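Local coordinates for pantothenate synthetase (Francisella tularensis subsp. tularensis, PDB 3N8H), which probably catalyses the ATP-dependent condensation of pantoate with beta-alanine to form pantothenate, by way of a pantoyl-adenylate intermediate, at residues A[75-78]-A[79-83]; A[137-141]-A[142-146]; A[162-166]-A[167-171]; A[192-196]-A[197-201]. All coordinates share one frame; numbering follows the deposited sequence.

Overall arrangement
All four contacts are local and follow one another along the chain in series, none enclosing or crossing another. Contact 1 opens helix 77-86, with Gln76 as N-cap. Contact 2 is the end of helix 127-142, where the chain turns into strand 146-150 of the parallel sheet. Contact 3 ends helix 154-166 ahead of strand 172-176, an edge strand of that sheet in this chain. Contact 4 starts helix 196-210. Contacts 2 and 3 lie side by side, centres about 11 Å apart, joined by Leu139 against Val164 and Ile169, and both meet the second subunit. Contacts 1 and 4 are about 22 Å apart between centres and touch through Gln76 and Lys192.

Contact 1: residues A[75-78]-A[79-83]; sequences NQLQ and QDIQI
Asp80 and Gln76 cross at about a right angle in the first turn of helix 77-86, where Gln76 occupies the N-cap position. The carboxylate of Asp80 folds back over the start of the helix because CG lies beside its own backbone N (chi1 -69°), and this brings CG to 3.2 Å from Gln76 O. The same carbonyl oxygen accepts the N-H of Asp80 at 3.0 Å, a nearly straight bond. A water bridges the two residues as well: it accepts from Gln76 N at 2.9 Å and donates to Asp80 OD2 at 2.7 Å. Beyond CG the chain of Gln76 is extended and runs side by side with that of Gln79, both pointing the same way.

Leu77 and Ile81, one turn apart, meet on another side of the helix. Their side chains are set obliquely, and CD1 of Leu77 lies 3.9 Å from CD1 of Ile81. The branched aliphatic ends suit a helix side that faces protein, for Leu77 also touches Asn94 and Ile81 touches Met4. Gln78, bent at chi2, lies alongside Ile81 with NE2 4.0 Å from the CD1 of Ile81; a long polar chain fits this exposed place. Beneath these side chains Ile81 N donates to Leu77 O at 2.8 Å.

Asp80 has its main partners outside the helix: OD2 takes the N-H of Ala34 and OD1 that of Leu35. One short acidic side chain thus ties the first turn of an alpha-helix to the backbone of segment 32-39, predicted to bind ATP in this pantothenate synthetase.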
loop_
_atom_site.group_PDB
_atom_site.type_symbol
_atom_site.label_atom_id
_atom_site.label_comp_id
_atom_site.label_asym_id
_atom_site.label_seq_id
_atom_site.Cartn_x
_atom_site.Cartn_y
_atom_site.Cartn_z
ATOM N N ASN A 75 21.616 16.248 9.227
ATOM C CA ASN A 75 20.555 16.682 10.117
ATOM C C ASN A 75 20.791 18.142 10.518
ATOM O O ASN A 75 21.859 18.467 11.027
ATOM C CB ASN A 75 20.524 15.779 11.351
ATOM C CG ASN A 75 19.541 16.248 12.380
ATOM O OD1 ASN A 75 18.409 15.760 12.444
ATOM N ND2 ASN A 75 19.955 17.219 13.190
ATOM N N GLN A 76 19.803 19.010 10.270
ATOM C CA GLN A 76 19.903 20.453 10.567
ATOM C C GLN A 76 18.517 21.120 10.620
ATOM O O GLN A 76 18.197 22.012 9.819
ATOM C CB GLN A 76 20.777 21.140 9.513
ATOM C CG GLN A 76 20.418 20.733 8.097
ATOM C CD GLN A 76 21.088 21.578 7.037
ATOM O OE1 GLN A 76 20.430 22.351 6.336
ATOM N NE2 GLN A 76 22.393 21.424 6.897
ATOM N N LEU A 77 17.698 20.680 11.565
ATOM C CA LEU A 77 16.294 21.088 11.624
ATOM C C LEU A 77 16.136 22.606 11.808
ATOM O O LEU A 77 15.284 23.238 11.166
ATOM C CB LEU A 77 15.563 20.315 12.734
ATOM C CG LEU A 77 14.085 20.608 13.011
ATOM C CD1 LEU A 77 13.195 20.468 11.756
ATOM C CD2 LEU A 77 13.569 19.724 14.161
ATOM N N GLN A 78 16.968 23.207 12.649
ATOM C CA GLN A 78 16.820 24.652 12.873
ATOM C C GLN A 78 17.109 25.449 11.597
ATOM O O GLN A 78 16.395 26.398 11.271
ATOM C CB GLN A 78 17.674 25.147 14.045
ATOM C CG GLN A 78 17.214 24.616 15.410
ATOM C CD GLN A 78 15.692 24.628 15.586
ATOM O OE1 GLN A 78 15.067 25.690 15.624
ATOM N NE2 GLN A 78 15.095 23.437 15.711
ATOM N N GLN A 79 18.141 25.048 10.859
ATOM C CA GLN A 79 18.455 25.717 9.605
ATOM C C GLN A 79 17.320 25.506 8.589
ATOM O O GLN A 79 16.921 26.441 7.875
ATOM C CB GLN A 79 19.802 25.230 9.081
ATOM C CG GLN A 79 19.929 25.224 7.570
ATOM C CD GLN A 79 20.546 26.496 7.014
ATOM O OE1 GLN A 79 21.491 26.443 6.219
ATOM N NE2 GLN A 79 20.013 27.644 7.422
ATOM N N ASP A 80 16.793 24.282 8.546
ATOM C CA ASP A 80 15.686 23.944 7.651
ATOM C C ASP A 80 14.449 24.805 7.953
ATOM O O ASP A 80 13.781 25.342 7.046
ATOM C CB ASP A 80 15.325 22.459 7.788
ATOM C CG ASP A 80 16.411 21.517 7.244
ATOM O OD1 ASP A 80 17.349 21.975 6.529
ATOM O OD2 ASP A 80 16.304 20.298 7.537
ATOM N N ILE A 81 14.139 24.925 9.235
ATOM C CA ILE A 81 13.017 25.752 9.665
ATOM C C ILE A 81 13.196 27.201 9.216
ATOM O O ILE A 81 12.271 27.792 8.652
ATOM C CB ILE A 81 12.791 25.667 11.186
ATOM C CG1 ILE A 81 12.186 24.310 11.545
ATOM C CG2 ILE A 81 11.875 26.804 11.666
ATOM C CD1 ILE A 81 12.160 24.018 13.027
ATOM N N GLN A 82 14.384 27.763 9.434
ATOM C CA GLN A 82 14.673 29.129 8.964
ATOM C C GLN A 82 14.473 29.306 7.447
ATOM O O GLN A 82 13.916 30.322 6.993
ATOM C CB GLN A 82 16.090 29.565 9.349
ATOM C CG GLN A 82 16.252 30.008 10.790
ATOM C CD GLN A 82 17.666 30.494 11.051
ATOM O OE1 GLN A 82 18.625 29.921 10.532
ATOM N NE2 GLN A 82 17.804 31.569 11.841
ATOM N N ILE A 83 14.944 28.328 6.672
ATOM C CA ILE A 83 14.768 28.360 5.223
ATOM C C ILE A 83 13.291 28.405 4.824
ATOM O O ILE A 83 12.866 29.259 4.036
ATOM C CB ILE A 83 15.431 27.146 4.568
ATOM C CG1 ILE A 83 16.945 27.354 4.521
ATOM C CG2 ILE A 83 14.900 26.949 3.162
ATOM C CD1 ILE A 83 17.725 26.180 4.996
HETATM O O HOH W 1 17.367 18.247 8.996
#

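Contact 2: residues A[137-141]-A[142-146]; sequences KLLQI and TKPNN
Leu138 O is gripped twice by Thr142: the hydroxyl OG1 donates to it at 2.6 Å and the backbone N at 2.9 Å. The two donors come from opposite faces of the carbonyl plane, the hydroxyl tilted 27° from it. The torsion of Thr142 makes this possible, since OG1 stands between its own backbone N and carbonyl carbon (chi1 55°) and so faces back down the helix. Threonine suits this buried place: its hydroxyl is satisfied within the helix, while the side chain also touches Phe13 and Phe28.

Here helix 127-142 reaches its C-terminal end, and the chain leads through this turn into strand 146-150 of the parallel sheet. Lys143 leaves helical geometry with a positive phi of 41°, yet its N-H still reaches Leu139 O at 2.9 Å, from above the carbonyl plane. The aliphatic part of Lys143 runs back past the last turn, CG lying 3.5 Å from Gln140 O, which suits a long chain on an exposed site. Pro144 follows and turns its ring across Leu139 at about a right angle, CG of the proline 4.1 Å from CD2 of the leucine. Having no N-H, a proline needs no acceptor at this point of the turn. On the dimer side, Gln140 NE2 donates to Phe167 O of the second subunit.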
loop_
_atom_site.group_PDB
_atom_site.type_symbol
_atom_site.label_atom_id
_atom_site.label_comp_id
_atom_site.label_asym_id
_atom_site.label_seq_id
_atom_site.Cartn_x
_atom_site.Cartn_y
_atom_site.Cartn_z
ATOM N N LYS A 137 1.936 6.763 2.747
ATOM C CA LYS A 137 1.491 7.288 4.046
ATOM C C LYS A 137 1.376 8.824 4.060
ATOM O O LYS A 137 0.378 9.394 4.517
ATOM C CB LYS A 137 2.462 6.818 5.139
ATOM C CG LYS A 137 2.290 5.342 5.527
ATOM C CD LYS A 137 3.505 4.868 6.366
ATOM C CE LYS A 137 3.262 3.451 6.933
ATOM N NZ LYS A 137 2.403 3.472 8.158
ATOM N N LEU A 138 2.408 9.484 3.535
ATOM C CA LEU A 138 2.487 10.941 3.506
ATOM C C LEU A 138 1.368 11.549 2.664
ATOM O O LEU A 138 0.840 12.634 2.953
ATOM C CB LEU A 138 3.843 11.368 2.946
ATOM C CG LEU A 138 4.997 11.157 3.946
ATOM C CD1 LEU A 138 6.342 11.433 3.304
ATOM C CD2 LEU A 138 4.809 12.064 5.199
ATOM N N LEU A 139 1.022 10.844 1.605
ATOM C CA LEU A 139 -0.018 11.298 0.691
ATOM C C LEU A 139 -1.389 11.129 1.336
ATOM O O LEU A 139 -2.316 11.938 1.108
ATOM C CB LEU A 139 0.066 10.486 -0.612
ATOM C CG LEU A 139 1.181 10.899 -1.582
ATOM C CD1 LEU A 139 1.192 10.004 -2.853
ATOM C CD2 LEU A 139 1.017 12.355 -1.963
ATOM N N GLN A 140 -1.504 10.079 2.148
ATOM C CA GLN A 140 -2.767 9.733 2.802
ATOM C C GLN A 140 -2.997 10.724 3.935
ATOM O O GLN A 140 -4.120 11.094 4.249
ATOM C CB GLN A 140 -2.712 8.308 3.331
ATOM C CG GLN A 140 -2.789 7.198 2.244
ATOM C CD GLN A 140 -4.173 7.139 1.584
ATOM O OE1 GLN A 140 -4.417 7.783 0.556
ATOM N NE2 GLN A 140 -5.089 6.383 2.190
ATOM N N ILE A 141 -1.902 11.184 4.517
ATOM C CA ILE A 141 -1.959 12.162 5.588
ATOM C C ILE A 141 -2.236 13.549 5.007
ATOM O O ILE A 141 -3.121 14.240 5.473
ATOM C CB ILE A 141 -0.633 12.175 6.413
ATOM C CG1 ILE A 141 -0.447 10.831 7.136
ATOM C CG2 ILE A 141 -0.642 13.327 7.418
ATOM C CD1 ILE A 141 1.018 10.582 7.609
ATOM N N THR A 142 -1.494 13.952 3.975
ATOM C CA THR A 142 -1.537 15.341 3.525
ATOM C C THR A 142 -2.666 15.633 2.524
ATOM O O THR A 142 -3.119 16.762 2.424
ATOM C CB THR A 142 -0.213 15.753 2.890
ATOM O OG1 THR A 142 0.092 14.831 1.836
ATOM C CG2 THR A 142 0.913 15.706 3.933
ATOM N N LYS A 143 -3.074 14.613 1.777
ATOM C CA LYS A 143 -4.142 14.728 0.774
ATOM C C LYS A 143 -4.030 16.024 -0.012
ATOM O O LYS A 143 -4.924 16.866 0.030
ATOM C CB LYS A 143 -5.521 14.587 1.421
ATOM C CG LYS A 143 -5.778 13.200 1.986
ATOM C CD LYS A 143 -6.996 13.166 2.909
ATOM C CE LYS A 143 -6.796 14.043 4.140
ATOM N NZ LYS A 143 -7.773 13.715 5.218
ATOM N N PRO A 144 -2.909 16.196 -0.720
ATOM C CA PRO A 144 -2.679 17.426 -1.462
ATOM C C PRO A 144 -3.314 17.354 -2.836
ATOM O O PRO A 144 -3.631 16.268 -3.327
ATOM C CB PRO A 144 -1.149 17.457 -1.603
ATOM C CG PRO A 144 -0.786 15.991 -1.683
ATOM C CD PRO A 144 -1.735 15.304 -0.737
ATOM N N ASN A 145 -3.462 18.519 -3.457
ATOM C CA ASN A 145 -3.884 18.621 -4.843
ATOM C C ASN A 145 -2.709 18.405 -5.788
ATOM O O ASN A 145 -2.864 17.787 -6.860
ATOM C CB ASN A 145 -4.484 20.001 -5.103
ATOM C CG ASN A 145 -5.719 20.259 -4.280
ATOM O OD1 ASN A 145 -5.714 21.090 -3.361
ATOM N ND2 ASN A 145 -6.794 19.550 -4.601
ATOM N N ASN A 146 -1.541 18.926 -5.385
ATOM C CA ASN A 146 -0.340 18.891 -6.215
ATOM C C ASN A 146 0.900 18.392 -5.484
ATOM O O ASN A 146 1.224 18.857 -4.390
ATOM C CB ASN A 146 -0.042 20.267 -6.806
ATOM C CG ASN A 146 -1.144 20.746 -7.744
ATOM O OD1 ASN A 146 -1.457 20.101 -8.741
ATOM N ND2 ASN A 146 -1.735 21.872 -7.415
#

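Contact 3: residues A[162-166]-A[167-171]; sequences QLVKD and FFINT
Helix 154-166 ends as Phe167 N donates to Leu163 O at 3.1 Å, and after Phe168, whose phi is positive (49°), Ile169 N reaches back to Val164 O at 3.0 Å, in the carbonyl plane. This is a Schellman motif, though its inner bond, from Phe168 N to Lys165 O, is weak; it leads into strand 172-176, an edge strand of the parallel sheet in this chain.

The two phenylalanine rings lie differently against the helix end. With chi1 at -58° the ring of Phe167 swings back along the last turn: CB of Asp166 sits over one face, 4.2 Å from the centroid, as a CH-pi contact. Leu163 crosses the same ring obliquely, its CD1 3.6 Å from CD2 of Phe167. A flat, apolar ring suits this buried place, and Lys137 of the second subunit makes a cation-pi contact with it. Phe168 instead has Lys165 O over the centre of one face, and its ring packs on Ile141 of the second subunit.

Asp166 is held by Gln162, one turn earlier: NE2 of the glutamine donates to OD2 of the aspartate at 2.8 Å, along a straight path but from above the carboxylate plane. The other oxygen, OD1, forms a salt bridge with Lys137 of the second subunit. Val164 and Ile169, both branched at CB, make the hydrophobic contact across the motif, Val164 CG1 lying 4.2 Å from Ile169 CB, and both pack on Leu139 of helix 127-142. At the exit a water donates to both Val164 O and Ile169 O, 2.7 Å from the latter.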
loop_
_atom_site.group_PDB
_atom_site.type_symbol
_atom_site.label_atom_id
_atom_site.label_comp_id
_atom_site.label_asym_id
_atom_site.label_seq_id
_atom_site.Cartn_x
_atom_site.Cartn_y
_atom_site.Cartn_z
ATOM N N GLN A 162 3.102 5.648 -10.604
ATOM C CA GLN A 162 2.401 4.359 -10.644
ATOM C C GLN A 162 1.604 4.154 -9.338
ATOM O O GLN A 162 0.456 3.720 -9.366
ATOM C CB GLN A 162 3.376 3.204 -10.870
ATOM C CG GLN A 162 2.692 1.853 -11.030
ATOM C CD GLN A 162 1.912 1.754 -12.326
ATOM O OE1 GLN A 162 2.421 2.108 -13.387
ATOM N NE2 GLN A 162 0.675 1.272 -12.247
ATOM N N LEU A 163 2.221 4.508 -8.215
ATOM C CA LEU A 163 1.562 4.484 -6.901
ATOM C C LEU A 163 0.269 5.300 -6.855
ATOM O O LEU A 163 -0.736 4.867 -6.300
ATOM C CB LEU A 163 2.506 5.038 -5.856
ATOM C CG LEU A 163 1.996 4.996 -4.423
ATOM C CD1 LEU A 163 2.140 3.581 -3.836
ATOM C CD2 LEU A 163 2.686 6.078 -3.538
ATOM N N VAL A 164 0.315 6.502 -7.406
ATOM C CA VAL A 164 -0.821 7.433 -7.367
ATOM C C VAL A 164 -1.971 6.892 -8.226
ATOM O O VAL A 164 -3.150 6.983 -7.855
ATOM C CB VAL A 164 -0.365 8.884 -7.779
ATOM C CG1 VAL A 164 -1.516 9.720 -8.314
ATOM C CG2 VAL A 164 0.305 9.583 -6.601
ATOM N N LYS A 165 -1.601 6.262 -9.334
ATOM C CA LYS A 165 -2.533 5.627 -10.251
ATOM C C LYS A 165 -3.193 4.382 -9.640
ATOM O O LYS A 165 -4.418 4.193 -9.704
ATOM C CB LYS A 165 -1.759 5.229 -11.507
ATOM C CG LYS A 165 -2.611 4.585 -12.593
ATOM C CD LYS A 165 -1.726 4.057 -13.728
ATOM C CE LYS A 165 -2.534 3.819 -14.996
ATOM N NZ LYS A 165 -1.637 3.621 -16.167
ATOM N N ASP A 166 -2.367 3.532 -9.048
ATOM C CA ASP A 166 -2.802 2.223 -8.556
ATOM C C ASP A 166 -3.655 2.331 -7.317
ATOM O O ASP A 166 -4.547 1.517 -7.092
ATOM C CB ASP A 166 -1.585 1.355 -8.244
ATOM C CG ASP A 166 -1.274 0.358 -9.364
ATOM O OD1 ASP A 166 -2.213 -0.302 -9.877
ATOM O OD2 ASP A 166 -0.084 0.236 -9.718
ATOM N N PHE A 167 -3.399 3.349 -6.507
ATOM C CA PHE A 167 -4.173 3.486 -5.283
ATOM C C PHE A 167 -5.064 4.704 -5.295
ATOM O O PHE A 167 -5.390 5.272 -4.247
ATOM C CB PHE A 167 -3.234 3.417 -4.074
ATOM C CG PHE A 167 -2.469 2.130 -4.045
ATOM C CD1 PHE A 167 -3.147 0.929 -3.832
ATOM C CD2 PHE A 167 -1.113 2.098 -4.316
ATOM C CE1 PHE A 167 -2.473 -0.294 -3.835
ATOM C CE2 PHE A 167 -0.419 0.883 -4.327
ATOM C CZ PHE A 167 -1.095 -0.316 -4.094
ATOM N N PHE A 168 -5.429 5.105 -6.507
ATOM C CA PHE A 168 -6.491 6.072 -6.738
ATOM C C PHE A 168 -6.382 7.316 -5.891
ATOM O O PHE A 168 -7.345 7.754 -5.266
ATOM C CB PHE A 168 -7.828 5.360 -6.569
ATOM C CG PHE A 168 -7.931 4.133 -7.436
ATOM C CD1 PHE A 168 -8.334 4.237 -8.760
ATOM C CD2 PHE A 168 -7.570 2.888 -6.951
ATOM C CE1 PHE A 168 -8.400 3.118 -9.581
ATOM C CE2 PHE A 168 -7.631 1.760 -7.781
ATOM C CZ PHE A 168 -8.052 1.885 -9.092
ATOM N N ILE A 169 -5.184 7.883 -5.881
ATOM C CA ILE A 169 -4.917 9.118 -5.165
ATOM C C ILE A 169 -5.120 10.291 -6.125
ATOM O O ILE A 169 -4.454 10.385 -7.153
ATOM C CB ILE A 169 -3.476 9.087 -4.642
ATOM C CG1 ILE A 169 -3.345 7.965 -3.594
ATOM C CG2 ILE A 169 -3.037 10.456 -4.101
ATOM C CD1 ILE A 169 -1.909 7.652 -3.227
ATOM N N ASN A 170 -6.043 11.187 -5.803
ATOM C CA ASN A 170 -6.348 12.291 -6.719
ATOM C C ASN A 170 -5.419 13.475 -6.483
ATOM O O ASN A 170 -5.775 14.464 -5.845
ATOM C CB ASN A 170 -7.826 12.700 -6.637
ATOM C CG ASN A 170 -8.266 13.519 -7.833
ATOM O OD1 ASN A 170 -7.444 14.144 -8.502
ATOM N ND2 ASN A 170 -9.568 13.515 -8.115
ATOM N N THR A 171 -4.199 13.325 -6.975
ATOM C CA THR A 171 -3.137 14.286 -6.780
ATOM C C THR A 171 -2.402 14.395 -8.110
ATOM O O THR A 171 -2.105 13.386 -8.739
ATOM C CB THR A 171 -2.157 13.804 -5.689
ATOM O OG1 THR A 171 -2.788 13.900 -4.403
ATOM C CG2 THR A 171 -0.905 14.653 -5.688
HETATM O O HOH W 2 -4.884 8.946 -9.361
#

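Contact 4: residues A[192-196]-A[197-201]; sequences KNLTS and TDIEI
Thr195 and Asp198 trade hydrogen bonds at the start of helix 196-210 and form a capping box. Thr195, the N-cap, accepts the N-H of Asp198 on OG1 at 3.2 Å; in return its own N-H goes to Asp198 OD2 at 3.1 Å, meeting that oxygen from above the carboxylate plane. OG1 can serve because a chi1 of 68° swings the hydroxyl inward over the first turn. A short hydroxyl followed three residues later by an acid suits this cap, and the negative charge is probably favoured near the helix N terminus.

Close packing lies next to the cap. Leu194 turns toward the helix, crossing Ile199 at about a right angle with CD1 of each 3.6 Å apart, a hydrophobic staple flanking the N-cap, and its CD2 meets Asp198 CB at 3.7 Å. The other side is looser: Ser196, Thr197 and Glu200 are exposed, small or polar residues that tolerate water, and the bond from Glu200 N to Ser196 O is weak.

In the fold, Leu194 packs on strand 250-257, while Asp198 and Ile201 touch Ile247 of strand 240-247, setting the first two turns of helix 196-210 against the antiparallel sheet.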
loop_
_atom_site.group_PDB
_atom_site.type_symbol
_atom_site.label_atom_id
_atom_site.label_comp_id
_atom_site.label_asym_id
_atom_site.label_seq_id
_atom_site.Cartn_x
_atom_site.Cartn_y
_atom_site.Cartn_z
ATOM N N LYS A 192 26.575 17.535 1.707
ATOM C CA LYS A 192 27.059 18.232 2.908
ATOM C C LYS A 192 28.080 17.368 3.648
ATOM O O LYS A 192 28.801 17.855 4.508
ATOM C CB LYS A 192 25.907 18.641 3.839
ATOM C CG LYS A 192 24.974 19.691 3.228
ATOM C CD LYS A 192 23.524 19.482 3.641
ATOM C CE LYS A 192 22.570 20.151 2.652
ATOM N NZ LYS A 192 21.708 21.139 3.333
ATOM N N ASN A 193 28.129 16.086 3.293
ATOM C CA ASN A 193 29.066 15.151 3.903
ATOM C C ASN A 193 30.392 15.089 3.157
ATOM O O ASN A 193 31.334 14.444 3.612
ATOM C CB ASN A 193 28.438 13.758 4.024
ATOM C CG ASN A 193 27.426 13.677 5.161
ATOM O OD1 ASN A 193 27.383 14.557 6.031
ATOM N ND2 ASN A 193 26.601 12.633 5.153
ATOM N N LEU A 194 30.468 15.781 2.021
ATOM C CA LEU A 194 31.709 15.822 1.245
ATOM C C LEU A 194 32.729 16.774 1.849
ATOM O O LEU A 194 32.402 17.923 2.180
ATOM C CB LEU A 194 31.440 16.281 -0.182
ATOM C CG LEU A 194 30.522 15.456 -1.078
ATOM C CD1 LEU A 194 30.211 16.288 -2.350
ATOM C CD2 LEU A 194 31.170 14.112 -1.412
ATOM N N THR A 195 33.967 16.308 1.974
ATOM C CA THR A 195 35.048 17.183 2.388
ATOM C C THR A 195 35.412 18.106 1.229
ATOM O O THR A 195 34.871 17.986 0.128
ATOM C CB THR A 195 36.311 16.393 2.797
ATOM O OG1 THR A 195 36.872 15.759 1.638
ATOM C CG2 THR A 195 35.971 15.341 3.856
ATOM N N SER A 196 36.346 19.015 1.489
ATOM C CA SER A 196 36.833 19.936 0.471
ATOM C C SER A 196 37.473 19.217 -0.720
ATOM O O SER A 196 37.228 19.582 -1.878
ATOM C CB SER A 196 37.823 20.924 1.085
ATOM O OG SER A 196 38.761 20.239 1.901
ATOM N N THR A 197 38.298 18.210 -0.445
ATOM C CA THR A 197 38.921 17.447 -1.524
ATOM C C THR A 197 37.898 16.574 -2.260
ATOM O O THR A 197 38.010 16.395 -3.466
ATOM C CB THR A 197 40.130 16.589 -1.049
ATOM O OG1 THR A 197 39.723 15.687 -0.019
ATOM C CG2 THR A 197 41.251 17.477 -0.528
ATOM N N ASP A 198 36.907 16.050 -1.531
ATOM C CA ASP A 198 35.777 15.339 -2.139
ATOM C C ASP A 198 35.053 16.237 -3.149
ATOM O O ASP A 198 34.697 15.797 -4.238
ATOM C CB ASP A 198 34.757 14.895 -1.088
ATOM C CG ASP A 198 35.298 13.835 -0.148
ATOM O OD1 ASP A 198 36.432 13.370 -0.369
ATOM O OD2 ASP A 198 34.580 13.468 0.815
ATOM N N ILE A 199 34.798 17.478 -2.742
ATOM C CA ILE A 199 34.168 18.474 -3.602
ATOM C C ILE A 199 34.920 18.622 -4.918
ATOM O O ILE A 199 34.311 18.806 -5.968
ATOM C CB ILE A 199 34.116 19.864 -2.903
ATOM C CG1 ILE A 199 33.162 19.830 -1.708
ATOM C CG2 ILE A 199 33.686 20.938 -3.882
ATOM C CD1 ILE A 199 31.730 19.503 -2.085
ATOM N N GLU A 200 36.249 18.558 -4.866
ATOM C CA GLU A 200 37.049 18.792 -6.063
ATOM C C GLU A 200 37.028 17.557 -6.977
ATOM O O GLU A 200 37.076 17.658 -8.207
ATOM C CB GLU A 200 38.486 19.191 -5.706
ATOM C CG GLU A 200 39.307 18.085 -5.039
ATOM C CD GLU A 200 40.804 18.195 -5.309
ATOM O OE1 GLU A 200 41.596 17.961 -4.368
ATOM O OE2 GLU A 200 41.188 18.511 -6.461
ATOM N N ILE A 201 36.948 16.388 -6.367
ATOM C CA ILE A 201 36.744 15.170 -7.134
ATOM C C ILE A 201 35.376 15.237 -7.810
ATOM O O ILE A 201 35.247 14.951 -8.992
ATOM C CB ILE A 201 36.814 13.962 -6.229
ATOM C CG1 ILE A 201 38.237 13.856 -5.651
ATOM C CG2 ILE A 201 36.408 12.695 -6.992
ATOM C CD1 ILE A 201 38.346 12.797 -4.567
#